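Local coordinates for protein metallo-beta-lactamase (Serratia marcescens, PDB 5B1U) that hydrolyses the beta-lactam ring of antibiotics as a zinc-dependent, subclass B3 metallo-beta-lactamase, here holding a carbapenem-derived ligand at its two-zinc centre, at residues G25-L30 with A214-N219; H72-H77 with G149-G154; A90-G95 with A124-V129. All coordinates share one frame; numbering follows the deposited sequence.

Contact 1: residues G25-L30 with A214-N219; sequences GISAVL and AHPEVN. With ZN (zinc ion), chain C; HIW ((2R,4S)-2-[(1S,2R)-1-carboxy-2-hydroxypropyl]-4-[(2-{[(Z)-iminomethyl]amino}ethyl)sulfanyl]-3,4-dihydro-2H-pyrrole-5-ca rboxylic acid), chain V.
Ile26 and Ser27 lie against Ala214, His215 and Pro216 in the metallo-beta-lactamase fold, where the approach to strand 29-31 meets the loop that follows strand 210-213 and brings a histidine to the second zinc. The backbones share one direct hydrogen bond, from Ser27 N to Ala214 O at 2.9 Å, close to straight at 167°. The side chains of Ile26 and His215 run side by side in the same direction. In Ile26, CG1 lies anti to the carbonyl carbon, and a turn at chi2 (-71°) carries CD1 to 3.4 Å from His215 CE1, in an oblique approach. His215 NE2, bonded to that CE1, binds the zinc at 2.1 Å, in a coordination sphere that also includes Asp76 and His77. One ring face is roofed by the thioether arm of the ligand, whose C22 stands 3.9 Å above the ring plane, over its centre. Pro216 fits beside Ser27: its CB comes to 3.3 Å from Ser27 OG, while that hydroxyl finds its polar partner in Ala213 O. The remaining ring nitrogen is tied to both segments through one water, which lies in the imidazole plane. This water accepts from His215 ND1 and donates to Gly25 O and Glu217 OE1, so the rotation of the metal-binding ring is set at both nitrogens. Glu217 reaches it by folding back, with CG between the backbone N and the carbonyl carbon (chi1 77°) and a bend at chi2, and its OE1 stands 2.8 Å from the water oxygen.

Contact 2: residues H72-H77 with G149-G154; sequences HSHEDH and GHTEGG. With ZN (zinc ion), chain B; ZN (zinc ion), chain C; NA (sodium ion), chain E; HIW ((2R,4S)-2-[(1S,2R)-1-carboxy-2-hydroxypropyl]-4-[(2-{[(Z)-iminomethyl]amino}ethyl)sulfanyl]-3,4-dihydro-2H-pyrrole-5-ca rboxylic acid), chain V.
His72 and Gly154 bring the two backbones closest, with their CA atoms 4.8 Å apart and no hydrogen bond between the segments. Residues 72-77 pass from a loop into a short helix with His74 at its N-cap, while 149-154 form a loop in which Thr151 to Gly154 make a type I beta turn. The contact is therefore carried by side chains, chiefly three imidazoles converging on one zinc. His72 NE2, His74 ND1 and His150 NE2 each bind it at 2.1 Å. His150 extends with CG anti to the backbone N (chi1 -179°) and presents its edge to the face of His72 in an offset edge-to-face pair, planes at 75°, with CD2 3.1 Å above the ring and displaced toward its rim. The rings of His74 and His150 meet more obliquely. Thr151 packs behind this cluster: its CG2 lies 3.6 Å from His74 NE2, and its OG1, hydrogen-bonded to Asn98, sits 3.3 Å from His72 CB. The outer nitrogens are held by a second shell, His72 by Asp174, His74 by Asp111 and His150 by the carbonyl of Thr177, which fixes the rotation of each ring. His72, His74, Asp76 and His77 form the HxHxDH motif of the superfamily, the last two binding the second zinc with His215. A solvent oxygen bridges the metals, 1.9 Å from the first zinc and 2.0 Å from the second, and donates to Asp76 OD1. A bridging solvent here is consistent with the metal-activated nucleophile proposed for the family; beside a ring-opened ligand it is probably newly bound.

Contact 3: residues A90-G95 with A124-V129; sequences ATVLAG and AKVRAV. With NA (sodium ion), chain J; SO4 (sulfate ion), chain T.
Ala90 and Thr91 meet Lys125 where two parallel strands, 91-95 and 126-129, begin to pair; with helix 99-104 between them in sequence they form a beta-alpha-beta unit, and 126-129 is an edge strand of the seven-stranded sheet. The aliphatic part of Lys125 runs past Ala90 O. Thr91 OG1 binds a sodium ion and receives a weak hydrogen bond from Lys125 NZ, while its CG2, anti to the backbone N, rests 3.7 Å from Arg127 CG. At Val92 the parallel ladder starts: its N donates to Lys125 O at 2.9 Å, and its O accepts from Arg127 N at 2.8 Å. Val92 and Val126 share the sheet face covered by helices 81-88 and 99-104. Leu93 turns to the other face, CD2 3.8 Å from Arg127 CB and CB 3.9 Å from Val129 CG1. Ala94 repeats the pattern, N to Arg127 O and O from Val129 N. Arg127 bends at chi2 (-76°) so that its guanidinium grips a sulfate, probably from the crystallisation liquor, edge-on with two nearly straight bonds, NH1 to O4 at 2.7 Å and NH2 to O1 at 2.9 Å. Arg127 NH2 also donates to Val126 O from above the carbonyl plane, and Lys125 N to sulfate O3.

From the N terminus, the chain first lays down 25-30, whose partner 214-219 follows after 183 intervening residues, so contact 1 closes the widest loop and joins the two beta sheets. Within that loop, 72-77 waits for 149-154: contact 2 ties the loop and short helix after strand 65-69 to the turn before strand 155-163. Contact 3 closes the smallest loop, inside contact 2, and completes the edge of the seven-stranded sheet; the three are thus concentric and none cross. Contacts 1 and 2 meet at the second zinc and the ligand, whereas contact 3 touches neither, its centre 14 Å from that of contact 2.

Contact 1: residues G25-L30 with A214-N219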
loop_
_atom_site.group_PDB
_atom_site.type_symbol
_atom_site.label_atom_id
_atom_site.label_comp_id
_atom_site.label_asym_id
_atom_site.label_seq_id
_atom_site.Cartn_x
_atom_site.Cartn_y
_atom_site.Cartn_z
ATOM N N GLY A 25 -12.859 1.173 -0.462
ATOM C CA GLY A 25 -12.147 2.036 -1.367
ATOM C C GLY A 25 -10.634 2.029 -1.259
ATOM O O GLY A 25 -9.949 2.568 -2.125
ATOM N N ILE A 26 -10.104 1.562 -0.127
ATOM C CA ILE A 26 -8.639 1.635 0.092
ATOM C C ILE A 26 -8.168 0.304 0.659
ATOM O O ILE A 26 -8.743 -0.224 1.605
ATOM C CB ILE A 26 -8.216 2.750 1.065
ATOM C CG1 ILE A 26 -8.683 4.126 0.575
ATOM C CG2 ILE A 26 -6.734 2.719 1.318
ATOM C CD1 ILE A 26 -7.939 4.655 -0.655
ATOM N N SER A 27 -7.128 -0.250 0.064
ATOM C CA SER A 27 -6.616 -1.537 0.491
ATOM C C SER A 27 -5.878 -1.456 1.806
ATOM O O SER A 27 -5.141 -0.499 2.083
ATOM C CB SER A 27 -5.655 -2.120 -0.552
ATOM O OG SER A 27 -6.338 -2.334 -1.762
ATOM N N ALA A 28 -6.087 -2.483 2.624
ATOM C CA ALA A 28 -5.175 -2.775 3.708
ATOM C C ALA A 28 -5.115 -4.264 3.839
ATOM O O ALA A 28 -6.093 -4.970 3.527
ATOM C CB ALA A 28 -5.658 -2.180 5.021
ATOM N N VAL A 29 -3.939 -4.788 4.156
ATOM C CA VAL A 29 -3.731 -6.250 4.170
ATOM C C VAL A 29 -3.168 -6.689 5.491
ATOM O O VAL A 29 -2.305 -6.017 6.055
ATOM C CB VAL A 29 -2.817 -6.713 3.005
ATOM C CG1 VAL A 29 -2.180 -8.078 3.279
ATOM C CG2 VAL A 29 -3.616 -6.673 1.709
ATOM N N LEU A 30 -3.705 -7.773 6.041
ATOM C CA LEU A 30 -3.104 -8.397 7.213
ATOM C C LEU A 30 -2.398 -9.636 6.727
ATOM O O LEU A 30 -3.020 -10.528 6.118
ATOM C CB LEU A 30 -4.159 -8.779 8.246
ATOM C CG LEU A 30 -3.633 -9.262 9.580
ATOM C CD1 LEU A 30 -3.143 -8.085 10.396
ATOM C CD2 LEU A 30 -4.699 -10.038 10.316
ATOM N N ALA A 214 -2.779 -0.284 -3.777
ATOM C CA ALA A 214 -3.213 0.598 -2.683
ATOM C C ALA A 214 -4.636 1.114 -2.866
ATOM O O ALA A 214 -5.460 1.106 -1.939
ATOM C CB ALA A 214 -2.207 1.727 -2.492
ATOM N N HIS A 215 -4.948 1.537 -4.095
ATOM C CA HIS A 215 -6.331 1.714 -4.547
ATOM C C HIS A 215 -6.767 0.442 -5.247
ATOM O O HIS A 215 -6.244 0.083 -6.300
ATOM C CB HIS A 215 -6.452 2.911 -5.525
ATOM C CG HIS A 215 -6.289 4.239 -4.864
ATOM N ND1 HIS A 215 -7.333 4.881 -4.251
ATOM C CD2 HIS A 215 -5.186 4.946 -4.560
ATOM C CE1 HIS A 215 -6.890 5.963 -3.638
ATOM N NE2 HIS A 215 -5.577 6.014 -3.800
ATOM N N PRO A 216 -7.632 -0.344 -4.589
ATOM C CA PRO A 216 -7.802 -1.756 -5.000
ATOM C C PRO A 216 -8.296 -1.919 -6.435
ATOM O O PRO A 216 -7.990 -2.923 -7.084
ATOM C CB PRO A 216 -8.804 -2.307 -3.954
ATOM C CG PRO A 216 -9.434 -1.102 -3.342
ATOM C CD PRO A 216 -8.415 -0.015 -3.394
ATOM N N GLU A 217 -9.082 -0.962 -6.916
ATOM C CA GLU A 217 -9.579 -1.011 -8.301
ATOM C C GLU A 217 -8.498 -0.905 -9.368
ATOM O O GLU A 217 -8.691 -1.320 -10.507
ATOM C CB GLU A 217 -10.663 0.027 -8.528
ATOM C CG GLU A 217 -10.169 1.423 -8.688
ATOM C CD GLU A 217 -9.794 2.152 -7.407
ATOM O OE1 GLU A 217 -9.944 1.623 -6.268
ATOM O OE2 GLU A 217 -9.262 3.290 -7.631
ATOM N N VAL A 218 -7.302 -0.472 -8.974
ATOM C CA VAL A 218 -6.193 -0.396 -9.912
ATOM C C VAL A 218 -5.833 -1.773 -10.481
ATOM O O VAL A 218 -5.534 -1.870 -11.674
ATOM C CB VAL A 218 -4.986 0.292 -9.247
ATOM C CG1 VAL A 218 -3.696 0.123 -10.048
ATOM C CG2 VAL A 218 -5.308 1.753 -9.053
ATOM N N ASN A 219 -6.004 -2.837 -9.696
ATOM C CA ASN A 219 -5.905 -4.210 -10.236
ATOM C C ASN A 219 -7.228 -4.958 -10.110
ATOM O O ASN A 219 -7.278 -6.162 -9.857
ATOM C CB ASN A 219 -4.771 -4.983 -9.569
ATOM C CG ASN A 219 -4.529 -6.340 -10.212
ATOM O OD1 ASN A 219 -4.715 -6.499 -11.418
ATOM N ND2 ASN A 219 -4.124 -7.315 -9.415
HETATM ZN ZN ZN C . -4.274 7.401 -2.870
HETATM O O31 HIW V . -2.812 7.122 -6.685
HETATM C C31 HIW V . -3.213 7.560 -5.592
HETATM O O32 HIW V . -2.821 6.978 -4.479
HETATM C C3 HIW V . -4.222 8.611 -5.593
HETATM N N4 HIW V . -4.839 8.959 -4.547
HETATM C C2 HIW V . -4.547 9.414 -6.812
HETATM C C1 HIW V . -5.406 10.518 -6.191
HETATM C C5 HIW V . -5.835 10.009 -4.791
HETATM C C6 HIW V . -5.831 11.012 -3.638
HETATM C C7 HIW V . -7.019 11.931 -3.782
HETATM O O71 HIW V . -7.143 12.872 -3.023
HETATM O O72 HIW V . -8.015 11.635 -4.578
HETATM C C61 HIW V . -4.574 11.870 -3.544
HETATM O O62 HIW V . -3.384 11.157 -3.899
HETATM C C62 HIW V . -4.389 12.390 -2.117
HETATM S S21 HIW V . -5.273 8.389 -8.114
HETATM C C22 HIW V . -6.633 7.512 -7.353
HETATM C C23 HIW V . -7.061 6.234 -8.083
HETATM N N24 HIW V . -5.968 5.452 -8.640
HETATM C C25 HIW V . -5.622 5.538 -9.923
HETATM N N26 HIW V . -4.694 4.807 -10.338
HETATM O O HOH W 1 -9.907 3.797 -4.492
HETATM O O HOH W 2 -3.080 8.955 -2.252
#

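Contact 2: residues H72-H77 with G149-G154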
loop_
_atom_site.group_PDB
_atom_site.type_symbol
_atom_site.label_atom_id
_atom_site.label_comp_id
_atom_site.label_asym_id
_atom_site.label_seq_id
_atom_site.Cartn_x
_atom_site.Cartn_y
_atom_site.Cartn_z
ATOM N N HIS A 72 2.599 4.808 1.347
ATOM C CA HIS A 72 2.984 6.187 1.337
ATOM C C HIS A 72 2.074 7.052 2.199
ATOM O O HIS A 72 0.972 6.660 2.580
ATOM C CB HIS A 72 3.085 6.746 -0.092
ATOM C CG HIS A 72 1.769 7.001 -0.750
ATOM N ND1 HIS A 72 1.131 6.057 -1.519
ATOM C CD2 HIS A 72 0.965 8.087 -0.749
ATOM C CE1 HIS A 72 0.001 6.549 -1.973
ATOM N NE2 HIS A 72 -0.142 7.764 -1.498
ATOM N N SER A 73 2.550 8.265 2.423
ATOM C CA SER A 73 2.060 9.129 3.510
ATOM C C SER A 73 1.042 10.186 3.060
ATOM O O SER A 73 1.320 11.365 3.109
ATOM C CB SER A 73 3.278 9.783 4.172
ATOM O OG SER A 73 4.131 10.370 3.191
ATOM N N HIS A 74 -0.091 9.721 2.518
ATOM C CA HIS A 74 -1.265 10.579 2.270
ATOM C C HIS A 74 -2.448 10.113 3.107
ATOM O O HIS A 74 -2.508 8.953 3.535
ATOM C CB HIS A 74 -1.651 10.563 0.801
ATOM C CG HIS A 74 -0.685 11.271 -0.073
ATOM N ND1 HIS A 74 -0.549 10.961 -1.398
ATOM C CD2 HIS A 74 0.233 12.228 0.191
ATOM C CE1 HIS A 74 0.359 11.748 -1.938
ATOM N NE2 HIS A 74 0.850 12.527 -0.989
ATOM N N GLU A 75 -3.409 11.021 3.322
ATOM C CA GLU A 75 -4.521 10.731 4.231
ATOM C C GLU A 75 -5.263 9.451 3.875
ATOM O O GLU A 75 -5.831 8.798 4.769
ATOM C CB GLU A 75 -5.503 11.903 4.299
ATOM C CG GLU A 75 -6.271 12.155 2.986
ATOM C CD GLU A 75 -7.324 13.265 3.030
ATOM O OE1 GLU A 75 -8.054 13.381 4.041
ATOM O OE2 GLU A 75 -7.489 13.958 1.999
ATOM N N ASP A 76 -5.373 9.123 2.591
ATOM C CA ASP A 76 -6.228 8.032 2.198
ATOM C C ASP A 76 -5.631 6.649 2.530
ATOM O O ASP A 76 -6.378 5.694 2.737
ATOM C CB ASP A 76 -6.682 8.164 0.731
ATOM C CG ASP A 76 -5.576 8.364 -0.268
ATOM O OD1 ASP A 76 -4.538 8.977 0.034
ATOM O OD2 ASP A 76 -5.788 7.933 -1.418
ATOM N N HIS A 77 -4.296 6.578 2.603
ATOM C CA HIS A 77 -3.593 5.301 2.880
ATOM C C HIS A 77 -3.064 5.235 4.305
ATOM O O HIS A 77 -2.975 4.154 4.908
ATOM C CB HIS A 77 -2.447 5.113 1.908
ATOM C CG HIS A 77 -2.877 5.201 0.481
ATOM N ND1 HIS A 77 -3.628 4.211 -0.133
ATOM C CD2 HIS A 77 -2.874 6.261 -0.371
ATOM C CE1 HIS A 77 -3.967 4.635 -1.349
ATOM N NE2 HIS A 77 -3.576 5.885 -1.484
ATOM N N GLY A 149 7.951 8.621 -6.283
ATOM C CA GLY A 149 7.420 9.365 -7.399
ATOM C C GLY A 149 6.144 10.060 -7.059
ATOM O O GLY A 149 6.037 11.283 -7.107
ATOM N N HIS A 150 5.178 9.273 -6.612
ATOM C CA HIS A 150 3.954 9.809 -6.032
ATOM C C HIS A 150 4.286 10.481 -4.685
ATOM O O HIS A 150 3.680 11.496 -4.329
ATOM C CB HIS A 150 2.905 8.688 -5.949
ATOM C CG HIS A 150 1.588 9.106 -5.392
ATOM N ND1 HIS A 150 0.569 9.625 -6.170
ATOM C CD2 HIS A 150 1.041 8.864 -4.176
ATOM C CE1 HIS A 150 -0.506 9.790 -5.418
ATOM N NE2 HIS A 150 -0.210 9.415 -4.187
ATOM N N THR A 151 5.203 9.872 -3.936
ATOM C CA THR A 151 5.854 10.497 -2.790
ATOM C C THR A 151 7.323 10.055 -2.818
ATOM O O THR A 151 7.674 9.002 -3.405
ATOM C CB THR A 151 5.255 10.069 -1.427
ATOM O OG1 THR A 151 5.519 8.680 -1.198
ATOM C CG2 THR A 151 3.760 10.360 -1.288
ATOM N N GLU A 152 8.176 10.787 -2.098
ATOM C CA GLU A 152 9.580 10.451 -2.103
ATOM C C GLU A 152 9.874 9.148 -1.375
ATOM O O GLU A 152 10.781 8.406 -1.762
ATOM C CB GLU A 152 10.405 11.569 -1.482
ATOM C CG GLU A 152 11.876 11.457 -1.767
ATOM C CD GLU A 152 12.649 12.694 -1.334
ATOM O OE1 GLU A 152 12.015 13.718 -0.958
ATOM O OE2 GLU A 152 13.890 12.658 -1.501
ATOM N N GLY A 153 9.108 8.850 -0.333
ATOM C CA GLY A 153 9.368 7.665 0.478
ATOM C C GLY A 153 8.465 6.487 0.187
ATOM O O GLY A 153 8.368 5.590 1.023
ATOM N N GLY A 154 7.849 6.460 -0.992
ATOM C CA GLY A 154 6.901 5.366 -1.308
ATOM C C GLY A 154 7.583 4.019 -1.300
ATOM O O GLY A 154 8.719 3.857 -1.820
HETATM ZN ZN ZN B . -1.254 9.263 -2.397
HETATM ZN ZN ZN C . -4.274 7.401 -2.870
HETATM NA NA NA E . 6.715 4.154 2.914
HETATM O O31 HIW V . -2.812 7.122 -6.685
HETATM C C31 HIW V . -3.213 7.560 -5.592
HETATM O O32 HIW V . -2.821 6.978 -4.479
HETATM C C3 HIW V . -4.222 8.611 -5.593
HETATM N N4 HIW V . -4.839 8.959 -4.547
HETATM C C2 HIW V . -4.547 9.414 -6.812
HETATM C C1 HIW V . -5.406 10.518 -6.191
HETATM C C5 HIW V . -5.835 10.009 -4.791
HETATM C C6 HIW V . -5.831 11.012 -3.638
HETATM C C7 HIW V . -7.019 11.931 -3.782
HETATM O O71 HIW V . -7.143 12.872 -3.023
HETATM O O72 HIW V . -8.015 11.635 -4.578
HETATM C C61 HIW V . -4.574 11.870 -3.544
HETATM O O62 HIW V . -3.384 11.157 -3.899
HETATM C C62 HIW V . -4.389 12.390 -2.117
HETATM S S21 HIW V . -5.273 8.389 -8.114
HETATM C C22 HIW V . -6.633 7.512 -7.353
HETATM C C23 HIW V . -7.061 6.234 -8.083
HETATM N N24 HIW V . -5.968 5.452 -8.640
HETATM C C25 HIW V . -5.622 5.538 -9.923
HETATM N N26 HIW V . -4.694 4.807 -10.338
HETATM O O HOH W 2 -3.080 8.955 -2.252
HETATM O O HOH W 3 5.072 6.192 3.801
#

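Contact 3: residues A90-G95 with A124-V129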
loop_
_atom_site.group_PDB
_atom_site.type_symbol
_atom_site.label_atom_id
_atom_site.label_comp_id
_atom_site.label_asym_id
_atom_site.label_seq_id
_atom_site.Cartn_x
_atom_site.Cartn_y
_atom_site.Cartn_z
ATOM N N ALA A 90 2.027 -1.547 17.602
ATOM C CA ALA A 90 2.979 -1.905 16.550
ATOM C C ALA A 90 3.978 -0.786 16.267
ATOM O O ALA A 90 3.742 0.392 16.554
ATOM C CB ALA A 90 2.219 -2.222 15.269
ATOM N N THR A 91 5.086 -1.176 15.656
ATOM C CA THR A 91 6.022 -0.245 15.053
ATOM C C THR A 91 5.610 -0.000 13.619
ATOM O O THR A 91 5.240 -0.942 12.902
ATOM C CB THR A 91 7.435 -0.852 15.116
ATOM O OG1 THR A 91 7.766 -1.039 16.501
ATOM C CG2 THR A 91 8.447 0.048 14.466
ATOM N N VAL A 92 5.654 1.271 13.212
ATOM C CA VAL A 92 5.314 1.693 11.847
ATOM C C VAL A 92 6.596 1.808 11.033
ATOM O O VAL A 92 7.527 2.488 11.453
ATOM C CB VAL A 92 4.592 3.059 11.878
ATOM C CG1 VAL A 92 4.248 3.542 10.485
ATOM C CG2 VAL A 92 3.335 2.967 12.746
ATOM N N LEU A 93 6.630 1.155 9.864
ATOM C CA LEU A 93 7.796 1.191 9.009
ATOM C C LEU A 93 7.460 1.875 7.722
ATOM O O LEU A 93 6.427 1.572 7.106
ATOM C CB LEU A 93 8.318 -0.227 8.725
ATOM C CG LEU A 93 8.662 -1.053 9.970
ATOM C CD1 LEU A 93 9.136 -2.438 9.591
ATOM C CD2 LEU A 93 9.715 -0.380 10.843
ATOM N N ALA A 94 8.375 2.690 7.239
ATOM C CA ALA A 94 8.147 3.485 6.038
ATOM C C ALA A 94 9.440 3.823 5.347
ATOM O O ALA A 94 10.493 3.785 5.963
ATOM C CB ALA A 94 7.393 4.764 6.427
ATOM N N GLY A 95 9.347 4.266 4.104
ATOM C CA GLY A 95 10.509 4.807 3.416
ATOM C C GLY A 95 11.042 6.017 4.143
ATOM O O GLY A 95 10.292 6.831 4.684
ATOM N N ALA A 124 2.920 7.704 16.206
ATOM C CA ALA A 124 4.089 7.369 16.987
ATOM C C ALA A 124 4.811 6.177 16.382
ATOM O O ALA A 124 4.251 5.492 15.537
ATOM C CB ALA A 124 3.651 7.012 18.408
ATOM N N LYS A 125 6.028 5.912 16.864
ATOM C CA LYS A 125 6.819 4.700 16.579
ATOM C C LYS A 125 7.081 4.475 15.107
ATOM O O LYS A 125 7.047 3.332 14.631
ATOM C CB LYS A 125 6.157 3.455 17.167
ATOM C CG LYS A 125 6.218 3.339 18.669
ATOM C CD LYS A 125 6.142 1.863 19.100
ATOM C CE LYS A 125 7.206 1.487 20.129
ATOM N NZ LYS A 125 7.988 0.296 19.707
ATOM N N VAL A 126 7.382 5.559 14.390
ATOM C CA VAL A 126 7.693 5.466 12.986
ATOM C C VAL A 126 9.206 5.297 12.796
ATOM O O VAL A 126 10.012 6.028 13.381
ATOM C CB VAL A 126 7.208 6.690 12.196
ATOM C CG1 VAL A 126 7.370 6.424 10.719
ATOM C CG2 VAL A 126 5.775 7.012 12.527
ATOM N N ARG A 127 9.572 4.301 12.002
ATOM C CA ARG A 127 10.963 3.974 11.708
ATOM C C ARG A 127 11.141 3.826 10.204
ATOM O O ARG A 127 10.245 3.395 9.480
ATOM C CB ARG A 127 11.382 2.692 12.418
ATOM C CG ARG A 127 11.016 2.636 13.881
ATOM C CD ARG A 127 11.932 3.488 14.721
ATOM N NE ARG A 127 11.525 3.438 16.126
ATOM C CZ ARG A 127 10.832 4.371 16.785
ATOM N NH1 ARG A 127 10.526 4.189 18.077
ATOM N NH2 ARG A 127 10.491 5.496 16.231
ATOM N N ALA A 128 12.341 4.076 9.726
ATOM C CA ALA A 128 12.663 3.926 8.301
ATOM C C ALA A 128 13.108 2.522 7.940
ATOM O O ALA A 128 13.801 1.871 8.708
ATOM C CB ALA A 128 13.742 4.897 7.907
ATOM N N VAL A 129 12.806 2.122 6.721
ATOM C CA VAL A 129 13.412 0.932 6.099
ATOM C C VAL A 129 14.058 1.388 4.789
ATOM O O VAL A 129 13.577 2.333 4.153
ATOM C CB VAL A 129 12.371 -0.159 5.793
ATOM C CG1 VAL A 129 11.808 -0.721 7.084
ATOM C CG2 VAL A 129 11.262 0.386 4.904
HETATM NA NA NA J . 6.252 -1.976 18.636
HETATM S S SO4 T . 8.610 7.310 19.054
HETATM O O1 SO4 T . 9.205 7.654 17.757
HETATM O O2 SO4 T . 9.192 8.347 19.983
HETATM O O3 SO4 T . 7.135 7.364 19.120
HETATM O O4 SO4 T . 8.989 5.980 19.470
#